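Local atomic coordinates of serine protease (Nocardiopsis alba, PDB entry 2OUA), a protein that probably cleaves peptide bonds within proteins as a chymotrypsin-like serine endopeptidase of the S1 family, and is noted for its acid resistance and kinetic stability. Residues 30-35 with 50-55; 54-59 with 180-185. All coordinates share one frame; numbering follows the deposited sequence.

Interaction 1. Residues 30-35 with 50-55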
ATOM      1  N   PHE A  30      -5.308  -0.481  -8.422  1.00  6.71           N
ATOM      2  CA  PHE A  30      -4.218  -0.145  -7.513  1.00  6.54           C
ATOM      3  C   PHE A  30      -3.885  -1.304  -6.594  1.00  7.20           C
ATOM      4  O   PHE A  30      -4.752  -2.112  -6.265  1.00  8.03           O
ATOM      5  CB  PHE A  30      -4.566   1.108  -6.689  1.00  5.47           C
ATOM      6  CG  PHE A  30      -5.792   0.961  -5.812  1.00  6.91           C
ATOM      7  CD1 PHE A  30      -5.731   0.262  -4.608  1.00  6.43           C
ATOM      8  CD2 PHE A  30      -6.998   1.548  -6.186  1.00  5.82           C
ATOM      9  CE1 PHE A  30      -6.855   0.153  -3.780  1.00  8.99           C
ATOM     10  CE2 PHE A  30      -8.133   1.444  -5.368  1.00  6.60           C
ATOM     11  CZ  PHE A  30      -8.061   0.747  -4.161  1.00  7.58           C
ATOM     12  N   VAL A  31      -2.616  -1.403  -6.209  1.00  8.26           N
ATOM     13  CA  VAL A  31      -2.202  -2.455  -5.293  1.00  6.78           C
ATOM     14  C   VAL A  31      -2.437  -1.932  -3.887  1.00  7.52           C
ATOM     15  O   VAL A  31      -2.392  -0.725  -3.647  1.00  6.69           O
ATOM     16  CB  VAL A  31      -0.708  -2.841  -5.477  1.00  6.96           C
ATOM     17  CG1 VAL A  31      -0.522  -3.533  -6.823  1.00  6.12           C
ATOM     18  CG2 VAL A  31       0.176  -1.610  -5.378  1.00  5.37           C
ATOM     19  N   THR A  32      -2.705  -2.846  -2.965  1.00  6.96           N
ATOM     20  CA  THR A  32      -2.978  -2.493  -1.578  1.00  7.47           C
ATOM     21  C   THR A  32      -2.745  -3.751  -0.750  1.00  7.25           C
ATOM     22  O   THR A  32      -2.205  -4.727  -1.260  1.00  7.14           O
ATOM     23  CB  THR A  32      -4.449  -2.007  -1.428  1.00  7.91           C
ATOM     24  OG1 THR A  32      -4.666  -1.514  -0.099  1.00  8.14           O
ATOM     25  CG2 THR A  32      -5.425  -3.143  -1.718  1.00  6.73           C
ATOM     26  N   ALA A  33      -3.141  -3.734   0.520  1.00  7.41           N
ATOM     27  CA  ALA A  33      -2.955  -4.902   1.380  1.00  8.15           C
ATOM     28  C   ALA A  33      -4.095  -5.898   1.213  1.00  8.19           C
ATOM     29  O   ALA A  33      -5.261  -5.514   1.089  1.00  7.62           O
ATOM     30  CB  ALA A  33      -2.860  -4.469   2.838  1.00  9.17           C
ATOM     31  N   GLY A  34      -3.757  -7.183   1.225  1.00  6.99           N
ATOM     32  CA  GLY A  34      -4.766  -8.216   1.077  1.00  6.55           C
ATOM     33  C   GLY A  34      -5.718  -8.337   2.257  1.00  7.65           C
ATOM     34  O   GLY A  34      -6.840  -8.824   2.103  1.00  6.82           O
ATOM     35  N   HIS A  35      -5.299  -7.905   3.443  1.00  6.35           N
ATOM     36  CA  HIS A  35      -6.193  -8.022   4.589  1.00  8.76           C
ATOM     37  C   HIS A  35      -7.317  -6.993   4.515  1.00  8.49           C
ATOM     38  O   HIS A  35      -8.267  -7.042   5.291  1.00  8.59           O
ATOM     39  CB  HIS A  35      -5.429  -7.893   5.918  1.00 11.06           C
ATOM     40  CG  HIS A  35      -4.988  -6.500   6.245  1.00 12.91           C
ATOM     41  ND1 HIS A  35      -3.679  -6.079   6.102  1.00 14.12           N
ATOM     42  CD2 HIS A  35      -5.669  -5.443   6.745  1.00 13.28           C
ATOM     43  CE1 HIS A  35      -3.580  -4.823   6.499  1.00 14.22           C
ATOM     44  NE2 HIS A  35      -4.771  -4.413   6.893  1.00 15.63           N
ATOM     45  N   GLY A  50     -14.552  -0.104  -7.454  1.00 10.83           N
ATOM     46  CA  GLY A  50     -13.647  -1.159  -7.863  1.00 10.16           C
ATOM     47  C   GLY A  50     -13.932  -2.455  -7.145  1.00  8.51           C
ATOM     48  O   GLY A  50     -14.851  -2.533  -6.327  1.00  8.96           O
ATOM     49  N   VAL A  51     -13.133  -3.473  -7.443  1.00  9.49           N
ATOM     50  CA  VAL A  51     -13.301  -4.781  -6.828  1.00  9.44           C
ATOM     51  C   VAL A  51     -11.947  -5.449  -6.639  1.00  8.20           C
ATOM     52  O   VAL A  51     -11.054  -5.302  -7.474  1.00  9.04           O
ATOM     53  CB  VAL A  51     -14.188  -5.686  -7.713  1.00  9.66           C
ATOM     54  CG1 VAL A  51     -13.566  -5.818  -9.095  1.00 13.63           C
ATOM     55  CG2 VAL A  51     -14.350  -7.057  -7.074  1.00 10.38           C
ATOM     56  N   PHE A  52     -11.789  -6.171  -5.534  1.00  7.24           N
ATOM     57  CA  PHE A  52     -10.541  -6.880  -5.280  1.00  8.29           C
ATOM     58  C   PHE A  52     -10.449  -8.013  -6.300  1.00  9.71           C
ATOM     59  O   PHE A  52     -11.192  -8.997  -6.220  1.00  8.88           O
ATOM     60  CB  PHE A  52     -10.515  -7.455  -3.856  1.00  6.81           C
ATOM     61  CG  PHE A  52     -10.086  -6.466  -2.806  1.00  9.18           C
ATOM     62  CD1 PHE A  52     -10.941  -5.458  -2.379  1.00  8.00           C
ATOM     63  CD2 PHE A  52      -8.804  -6.534  -2.259  1.00  9.29           C
ATOM     64  CE1 PHE A  52     -10.531  -4.524  -1.422  1.00  9.46           C
ATOM     65  CE2 PHE A  52      -8.382  -5.603  -1.300  1.00  8.10           C
ATOM     66  CZ  PHE A  52      -9.248  -4.596  -0.883  1.00  9.18           C
ATOM     67  N   GLU A  53      -9.551  -7.855  -7.267  1.00 10.01           N
ATOM     68  CA  GLU A  53      -9.351  -8.857  -8.314  1.00 11.04           C
ATOM     69  C   GLU A  53      -8.419  -9.951  -7.818  1.00 10.98           C
ATOM     70  O   GLU A  53      -8.610 -11.130  -8.113  1.00 10.05           O
ATOM     71  CB  GLU A  53      -8.758  -8.204  -9.566  1.00 12.74           C
ATOM     72  CG  GLU A  53      -8.417  -9.200 -10.668  1.00 18.26           C
ATOM     73  CD  GLU A  53      -7.852  -8.543 -11.918  1.00 22.18           C
ATOM     74  OE1 GLU A  53      -7.476  -9.281 -12.853  1.00 25.79           O
ATOM     75  OE2 GLU A  53      -7.785  -7.298 -11.972  1.00 21.43           O
ATOM     76  N   ARG A  54      -7.407  -9.545  -7.060  1.00 10.23           N
ATOM     77  CA  ARG A  54      -6.437 -10.469  -6.499  1.00 10.83           C
ATOM     78  C   ARG A  54      -6.286 -10.133  -5.021  1.00  9.73           C
ATOM     79  O   ARG A  54      -6.341  -8.961  -4.640  1.00  8.68           O
ATOM     80  CB  ARG A  54      -5.079 -10.299  -7.186  1.00 13.02           C
ATOM     81  CG  ARG A  54      -5.071 -10.577  -8.677  1.00 18.59           C
ATOM     82  CD  ARG A  54      -4.778 -12.036  -8.969  1.00 25.49           C
ATOM     83  NE  ARG A  54      -4.410 -12.231 -10.367  1.00 30.00           N
ATOM     84  CZ  ARG A  54      -3.737 -13.282 -10.823  1.00 31.58           C
ATOM     85  NH1 ARG A  54      -3.355 -14.239  -9.988  1.00 32.88           N
ATOM     86  NH2 ARG A  54      -3.435 -13.370 -12.111  1.00 34.67           N
ATOM     87  N   SER A  55      -6.111 -11.154  -4.189  1.00  6.98           N
ATOM     88  CA  SER A  55      -5.925 -10.922  -2.762  1.00  6.92           C
ATOM     89  C   SER A  55      -5.379 -12.157  -2.080  1.00  7.84           C
ATOM     90  O   SER A  55      -5.904 -13.255  -2.261  1.00  7.86           O
ATOM     91  CB  SER A  55      -7.237 -10.519  -2.086  1.00  8.74           C
ATOM     92  OG  SER A  55      -7.017 -10.222  -0.707  1.00  7.22           O
TER
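Phe52 CE2 meets Thr32 CG2 at 3.9 Å, the two side chains lying nearly at right angles. With CG anti to its carbonyl carbon (chi1 -83°), the ring reaches the Thr32 methyl although the CB bond does not head there. Ala33 O lies in the ring plane at the edge, 3.9 Å from Phe52 CE2. Thr32 splits its branches: the methyl goes to Phe52, while OG1, anti to the backbone N (chi1 -173°), bonds to Tyr9 OH and Ser16 O. Farther along, Ser55 OG approaches Gly34 O to 3.1 Å and Gly34 CA to 3.5 Å; its hydrogen bond goes instead to Gly37 O. Gly34 has no side chain to crowd this hydroxyl. Next in sequence is His35, predicted to be the charge-relay histidine, whose ND1 bonds to Asp61 and NE2 to Ser143, in the arrangement of a catalytic triad. Strand 62-69 pairs with both strand 28-32 and strand 48-56; Phe52 packs on Ala63 of that strand and on Val43 of strand 42-45, in the antiparallel sheet next to His35 and Asp61.

Interaction 2. Residues 54-59 with 180-185; sequences RSVFPG and NSWNLR
The backbones stay well apart, with Arg54 and Trp182 nearest at 8.1 Å between their CA atoms, where strand 48-56 turns a corner and helix 176-181 has just ended. The side chains of Arg54 and Trp182 bridge that gap, running antiparallel to one another. Arg54 CB sits over the face of the Trp182 six-membered ring, 3.6 Å from its centroid and almost on the ring normal, a CH-pi contact. A bend in the arginine (chi2 -90°) then carries CG and CD across the indole to the five-membered ring, with CD 3.7 Å from Trp182 NE1. NE stands nearly over CD1 and the rest of the guanidinium overhangs the ring's rim; Arg54 NH1 is 3.3 Å from Trp182 CD1, and the planes are tilted by 31°, so the overlap is partial and the stack imperfect. Val56 comes from another direction, its CG2 meeting the indole near the ring plane, 4.0 Å from Trp182 CZ2. Ala62 of strand 62-69 also touches the indole. Beyond Trp182, Asn183 takes positive phi as the C-prime residue of a Schellman motif, in which Leu184 N bonds to Leu179 O and the weaker bond from Asn183 N to Asn180 O measures 3.3 Å. Trp182, just past helix 176-181, meets the strand corner with no hydrogen bond between the segments. The contact is therefore probably mainly van der Waals and CH-pi, made by the aliphatic part of the arginine; the charged end leans over the pyrrole rim, where any electrostatic attraction to the indole would be modest, and the exposed guanidinium stays accessible to water.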
ATOM      1  N   ARG A  54      -7.407  -9.545  -7.060  1.00 10.23           N
ATOM      2  CA  ARG A  54      -6.437 -10.469  -6.499  1.00 10.83           C
ATOM      3  C   ARG A  54      -6.286 -10.133  -5.021  1.00  9.73           C
ATOM      4  O   ARG A  54      -6.341  -8.961  -4.640  1.00  8.68           O
ATOM      5  CB  ARG A  54      -5.079 -10.299  -7.186  1.00 13.02           C
ATOM      6  CG  ARG A  54      -5.071 -10.577  -8.677  1.00 18.59           C
ATOM      7  CD  ARG A  54      -4.778 -12.036  -8.969  1.00 25.49           C
ATOM      8  NE  ARG A  54      -4.410 -12.231 -10.367  1.00 30.00           N
ATOM      9  CZ  ARG A  54      -3.737 -13.282 -10.823  1.00 31.58           C
ATOM     10  NH1 ARG A  54      -3.355 -14.239  -9.988  1.00 32.88           N
ATOM     11  NH2 ARG A  54      -3.435 -13.370 -12.111  1.00 34.67           N
ATOM     12  N   SER A  55      -6.111 -11.154  -4.189  1.00  6.98           N
ATOM     13  CA  SER A  55      -5.925 -10.922  -2.762  1.00  6.92           C
ATOM     14  C   SER A  55      -5.379 -12.157  -2.080  1.00  7.84           C
ATOM     15  O   SER A  55      -5.904 -13.255  -2.261  1.00  7.86           O
ATOM     16  CB  SER A  55      -7.237 -10.519  -2.086  1.00  8.74           C
ATOM     17  OG  SER A  55      -7.017 -10.222  -0.707  1.00  7.22           O
ATOM     18  N   VAL A  56      -4.315 -11.967  -1.309  1.00  6.05           N
ATOM     19  CA  VAL A  56      -3.694 -13.057  -0.565  1.00  7.94           C
ATOM     20  C   VAL A  56      -3.319 -12.558   0.825  1.00  7.44           C
ATOM     21  O   VAL A  56      -2.487 -11.658   0.974  1.00  8.42           O
ATOM     22  CB  VAL A  56      -2.418 -13.586  -1.261  1.00  8.29           C
ATOM     23  CG1 VAL A  56      -1.757 -14.654  -0.387  1.00 10.85           C
ATOM     24  CG2 VAL A  56      -2.767 -14.173  -2.622  1.00  7.90           C
ATOM     25  N   PHE A  57      -3.958 -13.143   1.829  1.00  8.93           N
ATOM     26  CA  PHE A  57      -3.728 -12.816   3.234  1.00  8.33           C
ATOM     27  C   PHE A  57      -4.459 -13.874   4.058  1.00  9.30           C
ATOM     28  O   PHE A  57      -5.630 -14.157   3.797  1.00  8.98           O
ATOM     29  CB  PHE A  57      -4.309 -11.439   3.576  1.00  8.62           C
ATOM     30  CG  PHE A  57      -4.265 -11.121   5.047  1.00  7.97           C
ATOM     31  CD1 PHE A  57      -3.084 -10.689   5.644  1.00  7.76           C
ATOM     32  CD2 PHE A  57      -5.393 -11.305   5.843  1.00  7.10           C
ATOM     33  CE1 PHE A  57      -3.027 -10.446   7.023  1.00  5.98           C
ATOM     34  CE2 PHE A  57      -5.348 -11.069   7.221  1.00 10.05           C
ATOM     35  CZ  PHE A  57      -4.158 -10.638   7.812  1.00  8.19           C
ATOM     36  N   PRO A  58      -3.789 -14.480   5.056  1.00 10.00           N
ATOM     37  CA  PRO A  58      -2.406 -14.297   5.517  1.00 11.00           C
ATOM     38  C   PRO A  58      -1.394 -14.881   4.532  1.00  9.44           C
ATOM     39  O   PRO A  58      -1.683 -15.011   3.345  1.00 10.42           O
ATOM     40  CB  PRO A  58      -2.373 -15.052   6.854  1.00 11.71           C
ATOM     41  CG  PRO A  58      -3.807 -15.198   7.241  1.00 13.76           C
ATOM     42  CD  PRO A  58      -4.503 -15.416   5.936  1.00 10.48           C
ATOM     43  N   GLY A  59      -0.223 -15.263   5.038  1.00  9.80           N
ATOM     44  CA  GLY A  59       0.821 -15.813   4.181  1.00  9.68           C
ATOM     45  C   GLY A  59       1.549 -14.620   3.607  1.00  9.30           C
ATOM     46  O   GLY A  59       2.700 -14.347   3.941  1.00  8.61           O
ATOM     47  N   ASN A 180       5.222  -8.478 -10.312  1.00 14.26           N
ATOM     48  CA  ASN A 180       5.724  -9.628 -11.052  1.00 17.29           C
ATOM     49  C   ASN A 180       4.735 -10.788 -11.109  1.00 16.29           C
ATOM     50  O   ASN A 180       4.357 -11.235 -12.190  1.00 17.29           O
ATOM     51  CB  ASN A 180       7.051 -10.109 -10.455  1.00 19.78           C
ATOM     52  CG  ASN A 180       8.149  -9.062 -10.549  1.00 23.74           C
ATOM     53  OD1 ASN A 180       8.284  -8.385 -11.567  1.00 25.91           O
ATOM     54  ND2 ASN A 180       8.946  -8.935  -9.494  1.00 26.75           N
ATOM     55  N   SER A 181       4.315 -11.271  -9.943  1.00 15.54           N
ATOM     56  CA  SER A 181       3.388 -12.398  -9.875  1.00 14.65           C
ATOM     57  C   SER A 181       2.060 -12.174 -10.589  1.00 14.95           C
ATOM     58  O   SER A 181       1.555 -13.072 -11.268  1.00 14.00           O
ATOM     59  CB  SER A 181       3.107 -12.761  -8.414  1.00 15.92           C
ATOM     60  OG  SER A 181       4.273 -13.251  -7.778  1.00 21.45           O
ATOM     61  N   TRP A 182       1.492 -10.982 -10.441  1.00 11.78           N
ATOM     62  CA  TRP A 182       0.209 -10.694 -11.063  1.00 12.28           C
ATOM     63  C   TRP A 182       0.269  -9.905 -12.367  1.00 11.51           C
ATOM     64  O   TRP A 182      -0.750  -9.410 -12.842  1.00 10.02           O
ATOM     65  CB  TRP A 182      -0.702  -9.982 -10.060  1.00 11.68           C
ATOM     66  CG  TRP A 182      -0.985 -10.805  -8.828  1.00 13.23           C
ATOM     67  CD1 TRP A 182      -1.060 -12.169  -8.751  1.00 13.12           C
ATOM     68  CD2 TRP A 182      -1.296 -10.309  -7.523  1.00 10.69           C
ATOM     69  NE1 TRP A 182      -1.403 -12.554  -7.477  1.00 13.25           N
ATOM     70  CE2 TRP A 182      -1.555 -11.433  -6.702  1.00 13.40           C
ATOM     71  CE3 TRP A 182      -1.387  -9.030  -6.962  1.00 11.33           C
ATOM     72  CZ2 TRP A 182      -1.899 -11.311  -5.349  1.00 12.24           C
ATOM     73  CZ3 TRP A 182      -1.729  -8.907  -5.615  1.00 10.69           C
ATOM     74  CH2 TRP A 182      -1.980 -10.043  -4.826  1.00 10.11           C
ATOM     75  N   ASN A 183       1.467  -9.793 -12.939  1.00 11.93           N
ATOM     76  CA  ASN A 183       1.658  -9.087 -14.202  1.00 15.02           C
ATOM     77  C   ASN A 183       1.010  -7.705 -14.196  1.00 15.15           C
ATOM     78  O   ASN A 183       0.158  -7.398 -15.036  1.00 12.25           O
ATOM     79  CB  ASN A 183       1.084  -9.927 -15.347  1.00 19.12           C
ATOM     80  CG  ASN A 183       1.607 -11.352 -15.339  1.00 23.80           C
ATOM     81  OD1 ASN A 183       2.813 -11.581 -15.413  1.00 25.94           O
ATOM     82  ND2 ASN A 183       0.697 -12.318 -15.241  1.00 28.75           N
ATOM     83  N   LEU A 184       1.427  -6.876 -13.247  1.00 12.88           N
ATOM     84  CA  LEU A 184       0.894  -5.526 -13.117  1.00 11.75           C
ATOM     85  C   LEU A 184       1.943  -4.503 -13.526  1.00 11.98           C
ATOM     86  O   LEU A 184       3.143  -4.766 -13.441  1.00 11.80           O
ATOM     87  CB  LEU A 184       0.478  -5.267 -11.669  1.00  9.84           C
ATOM     88  CG  LEU A 184      -0.456  -6.298 -11.029  1.00 12.19           C
ATOM     89  CD1 LEU A 184      -0.679  -5.937  -9.563  1.00 10.61           C
ATOM     90  CD2 LEU A 184      -1.781  -6.343 -11.785  1.00 10.75           C
ATOM     91  N   ARG A 185       1.485  -3.335 -13.960  1.00 10.89           N
ATOM     92  CA  ARG A 185       2.389  -2.266 -14.368  1.00 11.98           C
ATOM     93  C   ARG A 185       2.107  -1.029 -13.525  1.00 11.87           C
ATOM     94  O   ARG A 185       1.011  -0.470 -13.556  1.00 11.73           O
ATOM     95  CB  ARG A 185       2.207  -1.954 -15.857  1.00 12.02           C
TER

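Strand 48-56 joins the two interactions, whose centres are about 8 Å apart: interaction 1 uses it up to Ser55, and interaction 2 continues from Arg54, so the two share Arg54 and Ser55. Along the chain 30-35 comes first, then 50-55 and 54-59, and finally 180-185 near the C-terminus, more than 120 residues later. They also touch directly, through Val31 CG1 on Leu184 CD1 (3.6 Å) and His35 CB on Phe57 CD2 (3.4 Å). Interaction 1 is buried and includes His35, predicted to be catalytic; interaction 2 lies at the surface. Together they bring the returning C-terminal chain against the sheet whose flanking segments hold His35 and Asp61.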